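Local coordinates for protein LbaCas13a H328A (C2c2) (Lachnospiraceae bacterium NK4A179, PDB 5WLH) that is a CRISPR-Cas13a ribonuclease that binds a pre-crRNA as its guide and, as in other Cas13a enzymes, probably cleaves RNA recognised through that guide, at residues D297-Y311 with V321-R334. Residues are numbered along the deposited sequence; the frame is centred on the assembly and turned at random.
Sequences DMLRRMRRLVVLYFY and VNEKFDVWEDAAAR. With nucleotides of chain B.
Arg300 and Val327 are the residues whose CA atoms come nearest between helix 297-311 and segment 321-334, 6.1 Å apart. Helix 327-334 runs nearly parallel to its partner, at 23° and with axes 10.7 Å apart, after a loop lead-in with an inverse gamma turn centred on Lys324 that ends at the N-cap Asp326. This parallel helix pair of Cas13a is joined mainly by arginines, long enough to span the gap and still carry charge. Arg300, bent at chi3 (-58°), turns its guanidinium edge to the lead-in, where NE and NH2 both grip Phe325 O; the 2.8 Å NE bond lies on a lone pair. The Phe325 ring packs against CG of Arg300, Arg303 and Arg304, with Arg304 NE at its edge; Arg304 NH1 bonds to Arg393 O. Arg303 reaches in as a knob among Val327, Asp330, Arg334 and the engineered Ala331, whose CA lies over one face of the Arg303 guanidinium. Asp330 is shared: Arg303 NE and NH2 take OD2, while Arg334 NE and NH2 take OD1, which probably balances two buried cations; Glu434 and Asp315 add salt bridges to Arg303 and Arg334. The base of G2 of chain B, the bound RNA, lies over one face of the Trp328 indole; this side chain starts away from helix 297-311, but its ring returns to bring CZ2 against Leu299 CD1. Arg334 NH1 lies over the Tyr311 ring, a cation-pi contact with CZ 4.4 Å from the centroid.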
ATOM      1  N   ASP A 297       9.588  19.197  30.850  1.00 26.17           N
ATOM      2  CA  ASP A 297      10.950  19.116  31.374  1.00 29.56           C
ATOM      3  C   ASP A 297      11.722  17.965  30.734  1.00 26.57           C
ATOM      4  O   ASP A 297      12.914  18.096  30.436  1.00 25.44           O
ATOM      5  CB  ASP A 297      10.924  18.958  32.886  1.00 30.32           C
ATOM      6  CG  ASP A 297      12.295  18.730  33.455  1.00 37.11           C
ATOM      7  OD1 ASP A 297      13.048  19.722  33.556  1.00 36.32           O
ATOM      8  OD2 ASP A 297      12.618  17.565  33.777  1.00 38.31           O
ATOM      9  N   MET A 298      11.050  16.841  30.481  1.00 22.11           N
ATOM     10  CA  MET A 298      11.724  15.705  29.862  1.00 22.83           C
ATOM     11  C   MET A 298      12.068  15.993  28.406  1.00 22.28           C
ATOM     12  O   MET A 298      13.154  15.628  27.942  1.00 22.43           O
ATOM     13  CB  MET A 298      10.851  14.458  29.977  1.00 22.61           C
ATOM     14  CG  MET A 298      10.759  13.939  31.415  1.00 23.76           C
ATOM     15  SD  MET A 298       9.527  12.626  31.492  1.00 27.36           S
ATOM     16  CE  MET A 298      10.445  11.255  30.794  1.00 27.91           C
ATOM     17  N   LEU A 299      11.166  16.643  27.669  1.00 23.10           N
ATOM     18  CA  LEU A 299      11.496  17.012  26.293  1.00 25.13           C
ATOM     19  C   LEU A 299      12.633  18.019  26.253  1.00 27.90           C
ATOM     20  O   LEU A 299      13.441  18.013  25.320  1.00 23.43           O
ATOM     21  CB  LEU A 299      10.291  17.608  25.570  1.00 27.15           C
ATOM     22  CG  LEU A 299       9.299  16.646  24.931  1.00 36.07           C
ATOM     23  CD1 LEU A 299       8.566  17.374  23.791  1.00 35.25           C
ATOM     24  CD2 LEU A 299      10.025  15.396  24.433  1.00 35.11           C
ATOM     25  N   ARG A 300      12.714  18.892  27.252  1.00 21.50           N
ATOM     26  CA  ARG A 300      13.819  19.844  27.280  1.00 23.36           C
ATOM     27  C   ARG A 300      15.157  19.147  27.466  1.00 23.52           C
ATOM     28  O   ARG A 300      16.151  19.540  26.850  1.00 27.43           O
ATOM     29  CB  ARG A 300      13.591  20.860  28.395  1.00 25.28           C
ATOM     30  CG  ARG A 300      14.668  21.930  28.475  1.00 30.96           C
ATOM     31  CD  ARG A 300      14.187  23.083  29.363  1.00 33.93           C
ATOM     32  NE  ARG A 300      12.951  23.677  28.863  1.00 38.73           N
ATOM     33  CZ  ARG A 300      11.761  23.509  29.428  1.00 38.58           C
ATOM     34  NH1 ARG A 300      11.638  22.771  30.522  1.00 41.74           N
ATOM     35  NH2 ARG A 300      10.693  24.083  28.898  1.00 38.84           N
ATOM     36  N   ARG A 301      15.213  18.127  28.324  1.00 23.29           N
ATOM     37  CA  ARG A 301      16.457  17.389  28.488  1.00 24.85           C
ATOM     38  C   ARG A 301      16.841  16.679  27.202  1.00 26.67           C
ATOM     39  O   ARG A 301      18.021  16.630  26.836  1.00 22.23           O
ATOM     40  CB  ARG A 301      16.336  16.385  29.627  1.00 22.05           C
ATOM     41  CG  ARG A 301      16.226  17.082  31.011  1.00 22.26           C
ATOM     42  CD  ARG A 301      15.819  16.107  32.086  1.00 27.20           C
ATOM     43  NE  ARG A 301      15.315  16.849  33.243  1.00 30.01           N
ATOM     44  CZ  ARG A 301      16.102  17.439  34.139  1.00 39.10           C
ATOM     45  NH1 ARG A 301      17.415  17.352  34.013  1.00 38.28           N
ATOM     46  NH2 ARG A 301      15.581  18.101  35.167  1.00 37.48           N
ATOM     47  N   MET A 302      15.857  16.111  26.506  1.00 26.01           N
ATOM     48  CA  MET A 302      16.155  15.490  25.219  1.00 20.25           C
ATOM     49  C   MET A 302      16.603  16.534  24.201  1.00 22.96           C
ATOM     50  O   MET A 302      17.522  16.287  23.412  1.00 25.26           O
ATOM     51  CB  MET A 302      14.923  14.733  24.715  1.00 20.66           C
ATOM     52  CG  MET A 302      15.210  13.848  23.536  1.00 23.77           C
ATOM     53  SD  MET A 302      13.721  12.940  23.014  1.00 23.38           S
ATOM     54  CE  MET A 302      12.840  14.229  22.160  1.00 23.13           C
ATOM     55  N   ARG A 303      15.987  17.721  24.228  1.00 22.63           N
ATOM     56  CA  ARG A 303      16.414  18.794  23.340  1.00 25.83           C
ATOM     57  C   ARG A 303      17.857  19.198  23.619  1.00 26.23           C
ATOM     58  O   ARG A 303      18.626  19.456  22.684  1.00 23.08           O
ATOM     59  CB  ARG A 303      15.480  19.993  23.488  1.00 24.82           C
ATOM     60  CG  ARG A 303      15.821  21.169  22.606  1.00 25.44           C
ATOM     61  CD  ARG A 303      15.650  20.820  21.129  1.00 28.67           C
ATOM     62  NE  ARG A 303      16.323  21.795  20.277  1.00 27.82           N
ATOM     63  CZ  ARG A 303      16.345  21.745  18.951  1.00 30.87           C
ATOM     64  NH1 ARG A 303      15.718  20.758  18.309  1.00 28.57           N
ATOM     65  NH2 ARG A 303      17.009  22.678  18.271  1.00 26.63           N
ATOM     66  N   ARG A 304      18.241  19.266  24.898  1.00 28.95           N
ATOM     67  CA  ARG A 304      19.624  19.618  25.228  1.00 27.25           C
ATOM     68  C   ARG A 304      20.601  18.590  24.673  1.00 27.52           C
ATOM     69  O   ARG A 304      21.711  18.938  24.249  1.00 26.49           O
ATOM     70  CB  ARG A 304      19.789  19.750  26.742  1.00 23.20           C
ATOM     71  CG  ARG A 304      19.175  21.021  27.285  1.00 26.72           C
ATOM     72  CD  ARG A 304      19.715  21.329  28.673  1.00 28.04           C
ATOM     73  NE  ARG A 304      18.922  22.355  29.342  1.00 28.77           N
ATOM     74  CZ  ARG A 304      17.936  22.086  30.184  1.00 32.28           C
ATOM     75  NH1 ARG A 304      17.627  20.822  30.454  1.00 28.16           N
ATOM     76  NH2 ARG A 304      17.266  23.077  30.761  1.00 32.86           N
ATOM     77  N   LEU A 305      20.218  17.313  24.669  1.00 23.79           N
ATOM     78  CA  LEU A 305      21.094  16.310  24.076  1.00 25.94           C
ATOM     79  C   LEU A 305      21.302  16.580  22.592  1.00 25.57           C
ATOM     80  O   LEU A 305      22.415  16.425  22.078  1.00 26.70           O
ATOM     81  CB  LEU A 305      20.530  14.911  24.280  1.00 23.74           C
ATOM     82  CG  LEU A 305      20.612  14.392  25.712  1.00 29.82           C
ATOM     83  CD1 LEU A 305      19.908  13.045  25.820  1.00 28.30           C
ATOM     84  CD2 LEU A 305      22.053  14.243  26.143  1.00 27.61           C
ATOM     85  N   VAL A 306      20.237  16.961  21.881  1.00 24.13           N
ATOM     86  CA  VAL A 306      20.379  17.279  20.460  1.00 25.25           C
ATOM     87  C   VAL A 306      21.268  18.502  20.286  1.00 28.85           C
ATOM     88  O   VAL A 306      22.154  18.536  19.422  1.00 25.12           O
ATOM     89  CB  VAL A 306      19.000  17.507  19.818  1.00 26.21           C
ATOM     90  CG1 VAL A 306      19.155  17.974  18.361  1.00 26.10           C
ATOM     91  CG2 VAL A 306      18.151  16.247  19.901  1.00 27.34           C
ATOM     92  N   VAL A 307      21.035  19.534  21.098  1.00 25.64           N
ATOM     93  CA  VAL A 307      21.860  20.732  20.985  1.00 26.84           C
ATOM     94  C   VAL A 307      23.321  20.391  21.265  1.00 27.15           C
ATOM     95  O   VAL A 307      24.228  20.815  20.531  1.00 30.33           O
ATOM     96  CB  VAL A 307      21.336  21.833  21.924  1.00 29.44           C
ATOM     97  CG1 VAL A 307      22.366  22.984  22.016  1.00 30.19           C
ATOM     98  CG2 VAL A 307      19.966  22.342  21.440  1.00 31.69           C
ATOM     99  N   LEU A 308      23.570  19.610  22.322  1.00 25.54           N
ATOM    100  CA  LEU A 308      24.932  19.188  22.641  1.00 28.42           C
ATOM    101  C   LEU A 308      25.574  18.453  21.474  1.00 32.02           C
ATOM    102  O   LEU A 308      26.736  18.702  21.127  1.00 30.06           O
ATOM    103  CB  LEU A 308      24.935  18.297  23.880  1.00 26.55           C
ATOM    104  CG  LEU A 308      26.224  17.504  24.079  1.00 28.84           C
ATOM    105  CD1 LEU A 308      27.360  18.443  24.479  1.00 28.23           C
ATOM    106  CD2 LEU A 308      26.045  16.387  25.109  1.00 27.84           C
ATOM    107  N   TYR A 309      24.833  17.528  20.867  1.00 26.33           N
ATOM    108  CA  TYR A 309      25.408  16.684  19.830  1.00 26.27           C
ATOM    109  C   TYR A 309      25.917  17.509  18.662  1.00 25.07           C
ATOM    110  O   TYR A 309      27.028  17.279  18.159  1.00 31.04           O
ATOM    111  CB  TYR A 309      24.364  15.673  19.357  1.00 23.17           C
ATOM    112  CG  TYR A 309      24.924  14.540  18.531  1.00 23.28           C
ATOM    113  CD1 TYR A 309      25.136  14.684  17.162  1.00 23.86           C
ATOM    114  CD2 TYR A 309      25.223  13.321  19.119  1.00 25.99           C
ATOM    115  CE1 TYR A 309      25.623  13.630  16.407  1.00 21.58           C
ATOM    116  CE2 TYR A 309      25.723  12.264  18.372  1.00 21.92           C
ATOM    117  CZ  TYR A 309      25.932  12.436  17.021  1.00 19.21           C
ATOM    118  OH  TYR A 309      26.412  11.377  16.296  1.00 23.72           O
ATOM    119  N   PHE A 310      25.130  18.483  18.220  1.00 22.22           N
ATOM    120  CA  PHE A 310      25.437  19.198  16.996  1.00 24.84           C
ATOM    121  C   PHE A 310      26.142  20.526  17.228  1.00 26.37           C
ATOM    122  O   PHE A 310      26.793  21.026  16.307  1.00 29.00           O
ATOM    123  CB  PHE A 310      24.156  19.465  16.199  1.00 26.03           C
ATOM    124  CG  PHE A 310      23.573  18.230  15.602  1.00 28.39           C
ATOM    125  CD1 PHE A 310      24.128  17.676  14.453  1.00 29.08           C
ATOM    126  CD2 PHE A 310      22.499  17.590  16.204  1.00 24.03           C
ATOM    127  CE1 PHE A 310      23.604  16.510  13.899  1.00 25.98           C
ATOM    128  CE2 PHE A 310      21.978  16.422  15.654  1.00 22.77           C
ATOM    129  CZ  PHE A 310      22.529  15.891  14.494  1.00 25.30           C
ATOM    130  N   TYR A 311      26.014  21.112  18.411  1.00 26.01           N
ATOM    131  CA  TYR A 311      26.548  22.447  18.641  1.00 27.99           C
ATOM    132  C   TYR A 311      27.562  22.494  19.767  1.00 32.10           C
ATOM    133  O   TYR A 311      28.161  23.550  19.988  1.00 38.43           O
ATOM    134  CB  TYR A 311      25.412  23.446  18.907  1.00 27.64           C
ATOM    135  CG  TYR A 311      24.429  23.476  17.760  1.00 33.71           C
ATOM    136  CD1 TYR A 311      24.680  24.230  16.620  1.00 32.49           C
ATOM    137  CD2 TYR A 311      23.265  22.707  17.799  1.00 30.23           C
ATOM    138  CE1 TYR A 311      23.778  24.228  15.546  1.00 35.96           C
ATOM    139  CE2 TYR A 311      22.365  22.711  16.753  1.00 31.47           C
ATOM    140  CZ  TYR A 311      22.627  23.464  15.624  1.00 37.09           C
ATOM    141  OH  TYR A 311      21.717  23.446  14.590  1.00 37.51           O
ATOM    142  N   VAL A 321      21.704  25.440  33.392  1.00 49.45           N
ATOM    143  CA  VAL A 321      21.077  24.123  33.442  1.00 52.64           C
ATOM    144  C   VAL A 321      19.608  24.203  33.832  1.00 55.70           C
ATOM    145  O   VAL A 321      18.849  23.264  33.560  1.00 57.66           O
ATOM    146  CB  VAL A 321      21.842  23.194  34.406  1.00 52.38           C
ATOM    147  CG1 VAL A 321      23.343  23.321  34.188  1.00 54.98           C
ATOM    148  CG2 VAL A 321      21.472  23.488  35.853  1.00 54.11           C
ATOM    149  N   ASN A 322      19.182  25.300  34.458  1.00 55.88           N
ATOM    150  CA  ASN A 322      17.797  25.475  34.868  1.00 58.35           C
ATOM    151  C   ASN A 322      17.057  26.461  33.976  1.00 55.70           C
ATOM    152  O   ASN A 322      15.994  26.961  34.362  1.00 54.30           O
ATOM    153  CB  ASN A 322      17.725  25.930  36.329  1.00 63.82           C
ATOM    154  CG  ASN A 322      18.027  24.804  37.310  1.00 65.71           C
ATOM    155  OD1 ASN A 322      17.712  23.638  37.060  1.00 68.42           O
ATOM    156  ND2 ASN A 322      18.650  25.150  38.430  1.00 62.95           N
ATOM    157  N   GLU A 323      17.600  26.776  32.805  1.00 48.52           N
ATOM    158  CA  GLU A 323      16.865  27.609  31.868  1.00 44.90           C
ATOM    159  C   GLU A 323      15.770  26.771  31.231  1.00 46.03           C
ATOM    160  O   GLU A 323      16.056  25.752  30.590  1.00 45.02           O
ATOM    161  CB  GLU A 323      17.788  28.185  30.801  1.00 45.78           C
ATOM    162  CG  GLU A 323      17.040  29.045  29.796  1.00 47.52           C
ATOM    163  CD  GLU A 323      17.953  29.703  28.792  1.00 49.33           C
ATOM    164  OE1 GLU A 323      19.185  29.679  29.001  1.00 52.80           O
ATOM    165  OE2 GLU A 323      17.437  30.238  27.786  1.00 46.84           O
ATOM    166  N   LYS A 324      14.520  27.175  31.437  1.00 43.37           N
ATOM    167  CA  LYS A 324      13.375  26.470  30.861  1.00 42.19           C
ATOM    168  C   LYS A 324      13.099  26.981  29.448  1.00 35.81           C
ATOM    169  O   LYS A 324      12.015  27.465  29.134  1.00 39.93           O
ATOM    170  CB  LYS A 324      12.146  26.625  31.755  1.00 51.53           C
ATOM    171  CG  LYS A 324      12.210  25.914  33.120  1.00 60.11           C
ATOM    172  CD  LYS A 324      12.943  24.577  33.035  1.00 67.10           C
ATOM    173  CE  LYS A 324      14.117  24.512  34.002  1.00 69.68           C
ATOM    174  NZ  LYS A 324      15.037  23.384  33.675  1.00 70.55           N
ATOM    175  N   PHE A 325      14.110  26.883  28.586  1.00 30.53           N
ATOM    176  CA  PHE A 325      13.940  27.443  27.253  1.00 32.53           C
ATOM    177  C   PHE A 325      12.871  26.673  26.486  1.00 34.57           C
ATOM    178  O   PHE A 325      12.628  25.488  26.727  1.00 35.61           O
ATOM    179  CB  PHE A 325      15.265  27.465  26.478  1.00 33.69           C
ATOM    180  CG  PHE A 325      15.805  26.112  26.127  1.00 36.66           C
ATOM    181  CD1 PHE A 325      16.528  25.377  27.052  1.00 36.02           C
ATOM    182  CD2 PHE A 325      15.624  25.591  24.851  1.00 39.26           C
ATOM    183  CE1 PHE A 325      17.041  24.128  26.723  1.00 40.00           C
ATOM    184  CE2 PHE A 325      16.135  24.346  24.514  1.00 39.09           C
ATOM    185  CZ  PHE A 325      16.839  23.612  25.447  1.00 36.88           C
ATOM    186  N   ASP A 326      12.180  27.390  25.610  1.00 36.52           N
ATOM    187  CA  ASP A 326      11.177  26.782  24.753  1.00 37.69           C
ATOM    188  C   ASP A 326      11.878  25.920  23.710  1.00 31.82           C
ATOM    189  O   ASP A 326      12.677  26.431  22.918  1.00 29.11           O
ATOM    190  CB  ASP A 326      10.336  27.874  24.100  1.00 41.31           C
ATOM    191  CG  ASP A 326       9.125  27.327  23.388  1.00 42.25           C
ATOM    192  OD1 ASP A 326       9.299  26.743  22.298  1.00 37.77           O
ATOM    193  OD2 ASP A 326       7.998  27.487  23.917  1.00 47.77           O
ATOM    194  N   VAL A 327      11.612  24.607  23.733  1.00 28.46           N
ATOM    195  CA  VAL A 327      12.293  23.703  22.804  1.00 31.60           C
ATOM    196  C   VAL A 327      11.923  24.022  21.362  1.00 31.23           C
ATOM    197  O   VAL A 327      12.751  23.897  20.453  1.00 28.83           O
ATOM    198  CB  VAL A 327      11.997  22.230  23.151  1.00 30.48           C
ATOM    199  CG1 VAL A 327      12.644  21.870  24.456  1.00 25.70           C
ATOM    200  CG2 VAL A 327      10.487  21.970  23.210  1.00 27.66           C
ATOM    201  N   TRP A 328      10.675  24.430  21.123  1.00 31.72           N
ATOM    202  CA  TRP A 328      10.259  24.692  19.752  1.00 36.34           C
ATOM    203  C   TRP A 328      10.837  26.003  19.247  1.00 36.53           C
ATOM    204  O   TRP A 328      11.151  26.123  18.059  1.00 35.99           O
ATOM    205  CB  TRP A 328       8.728  24.676  19.658  1.00 38.09           C
ATOM    206  CG  TRP A 328       8.098  23.589  20.515  1.00 35.98           C
ATOM    207  CD1 TRP A 328       7.406  23.761  21.678  1.00 42.72           C
ATOM    208  CD2 TRP A 328       8.127  22.172  20.271  1.00 31.97           C
ATOM    209  NE1 TRP A 328       6.999  22.540  22.175  1.00 42.74           N
ATOM    210  CE2 TRP A 328       7.428  21.552  21.328  1.00 37.37           C
ATOM    211  CE3 TRP A 328       8.668  21.372  19.259  1.00 32.29           C
ATOM    212  CZ2 TRP A 328       7.259  20.170  21.405  1.00 34.59           C
ATOM    213  CZ3 TRP A 328       8.497  20.005  19.332  1.00 31.94           C
ATOM    214  CH2 TRP A 328       7.799  19.415  20.401  1.00 33.37           C
ATOM    215  N   GLU A 329      11.005  26.987  20.135  1.00 36.28           N
ATOM    216  CA  GLU A 329      11.709  28.208  19.758  1.00 37.22           C
ATOM    217  C   GLU A 329      13.165  27.915  19.419  1.00 30.31           C
ATOM    218  O   GLU A 329      13.713  28.467  18.455  1.00 34.20           O
ATOM    219  CB  GLU A 329      11.620  29.228  20.895  1.00 43.55           C
ATOM    220  CG  GLU A 329      11.868  30.661  20.485  1.00 51.01           C
ATOM    221  CD  GLU A 329      11.380  31.649  21.536  1.00 60.43           C
ATOM    222  OE1 GLU A 329      12.227  32.203  22.269  1.00 61.04           O
ATOM    223  OE2 GLU A 329      10.149  31.857  21.635  1.00 64.38           O
ATOM    224  N   ASP A 330      13.816  27.055  20.206  1.00 26.90           N
ATOM    225  CA  ASP A 330      15.184  26.687  19.872  1.00 23.46           C
ATOM    226  C   ASP A 330      15.231  25.955  18.544  1.00 24.34           C
ATOM    227  O   ASP A 330      16.113  26.211  17.718  1.00 31.23           O
ATOM    228  CB  ASP A 330      15.799  25.812  20.957  1.00 30.02           C
ATOM    229  CG  ASP A 330      17.244  25.495  20.661  1.00 34.47           C
ATOM    230  OD1 ASP A 330      18.070  26.428  20.727  1.00 36.61           O
ATOM    231  OD2 ASP A 330      17.552  24.339  20.307  1.00 28.41           O
ATOM    232  N   ALA A 331      14.285  25.031  18.334  1.00 28.54           N
ATOM    233  CA  ALA A 331      14.208  24.307  17.069  1.00 32.14           C
ATOM    234  C   ALA A 331      14.076  25.274  15.906  1.00 39.48           C
ATOM    235  O   ALA A 331      14.795  25.165  14.905  1.00 36.47           O
ATOM    236  CB  ALA A 331      13.030  23.333  17.104  1.00 31.69           C
ATOM    237  N   ALA A 332      13.162  26.245  16.034  1.00 40.44           N
ATOM    238  CA  ALA A 332      12.995  27.258  14.999  1.00 43.76           C
ATOM    239  C   ALA A 332      14.283  28.035  14.777  1.00 42.30           C
ATOM    240  O   ALA A 332      14.601  28.415  13.645  1.00 48.63           O
ATOM    241  CB  ALA A 332      11.857  28.205  15.375  1.00 44.28           C
ATOM    242  N   ALA A 333      15.052  28.256  15.848  1.00 38.51           N
ATOM    243  CA  ALA A 333      16.278  29.039  15.741  1.00 35.60           C
ATOM    244  C   ALA A 333      17.351  28.302  14.950  1.00 41.74           C
ATOM    245  O   ALA A 333      18.030  28.903  14.110  1.00 41.69           O
ATOM    246  CB  ALA A 333      16.792  29.396  17.136  1.00 37.05           C
ATOM    247  N   ARG A 334      17.527  26.999  15.198  1.00 36.02           N
ATOM    248  CA  ARG A 334      18.567  26.272  14.477  1.00 34.78           C
ATOM    249  C   ARG A 334      18.233  26.128  12.998  1.00 37.16           C
ATOM    250  O   ARG A 334      19.145  26.024  12.171  1.00 34.56           O
ATOM    251  CB  ARG A 334      18.799  24.891  15.091  1.00 34.16           C
ATOM    252  CG  ARG A 334      18.826  24.865  16.605  1.00 37.12           C
ATOM    253  CD  ARG A 334      20.083  25.502  17.175  1.00 36.54           C
ATOM    254  NE  ARG A 334      19.997  25.608  18.630  1.00 32.67           N
ATOM    255  CZ  ARG A 334      21.027  25.887  19.422  1.00 32.14           C
ATOM    256  NH1 ARG A 334      22.233  26.094  18.900  1.00 33.21           N
ATOM    257  NH2 ARG A 334      20.848  25.958  20.736  1.00 27.39           N
TER
ATOM    258  P     G B   2       6.853  27.488  16.947  1.00 76.10           P
ATOM    259  OP1   G B   2       7.424  28.634  16.181  1.00 76.72           O
ATOM    260  OP2   G B   2       5.404  27.472  17.275  1.00 76.92           O
ATOM    261  O5'   G B   2       7.213  26.126  16.192  1.00 65.02           O
ATOM    262  C5'   G B   2       8.571  25.747  15.980  1.00 52.58           C
ATOM    263  C4'   G B   2       8.718  24.329  15.472  1.00 41.82           C
ATOM    264  O4'   G B   2       8.261  23.378  16.475  1.00 35.50           O
ATOM    265  C3'   G B   2       7.954  23.988  14.195  1.00 40.48           C
ATOM    266  O3'   G B   2       8.706  23.018  13.481  1.00 36.54           O
ATOM    267  C2'   G B   2       6.701  23.315  14.733  1.00 42.53           C
ATOM    268  O2'   G B   2       6.029  22.480  13.814  1.00 45.94           O
ATOM    269  C1'   G B   2       7.279  22.531  15.903  1.00 34.70           C
ATOM    270  N9    G B   2       6.288  22.204  16.921  1.00 33.59           N
ATOM    271  C8    G B   2       5.538  23.133  17.602  1.00 33.92           C
ATOM    272  N7    G B   2       4.720  22.582  18.448  1.00 30.89           N
ATOM    273  C5    G B   2       4.937  21.217  18.297  1.00 26.66           C
ATOM    274  C6    G B   2       4.316  20.133  18.983  1.00 31.12           C
ATOM    275  O6    G B   2       3.436  20.195  19.841  1.00 37.32           O
ATOM    276  N1    G B   2       4.810  18.902  18.582  1.00 29.49           N
ATOM    277  C2    G B   2       5.775  18.724  17.623  1.00 29.12           C
ATOM    278  N2    G B   2       6.109  17.434  17.387  1.00 27.66           N
ATOM    279  N3    G B   2       6.370  19.736  16.969  1.00 30.49           N
ATOM    280  C4    G B   2       5.908  20.953  17.365  1.00 30.56           C
TER
HETATM  281  O   HOH W   1      14.804  20.953  32.428  1.00 45.02           O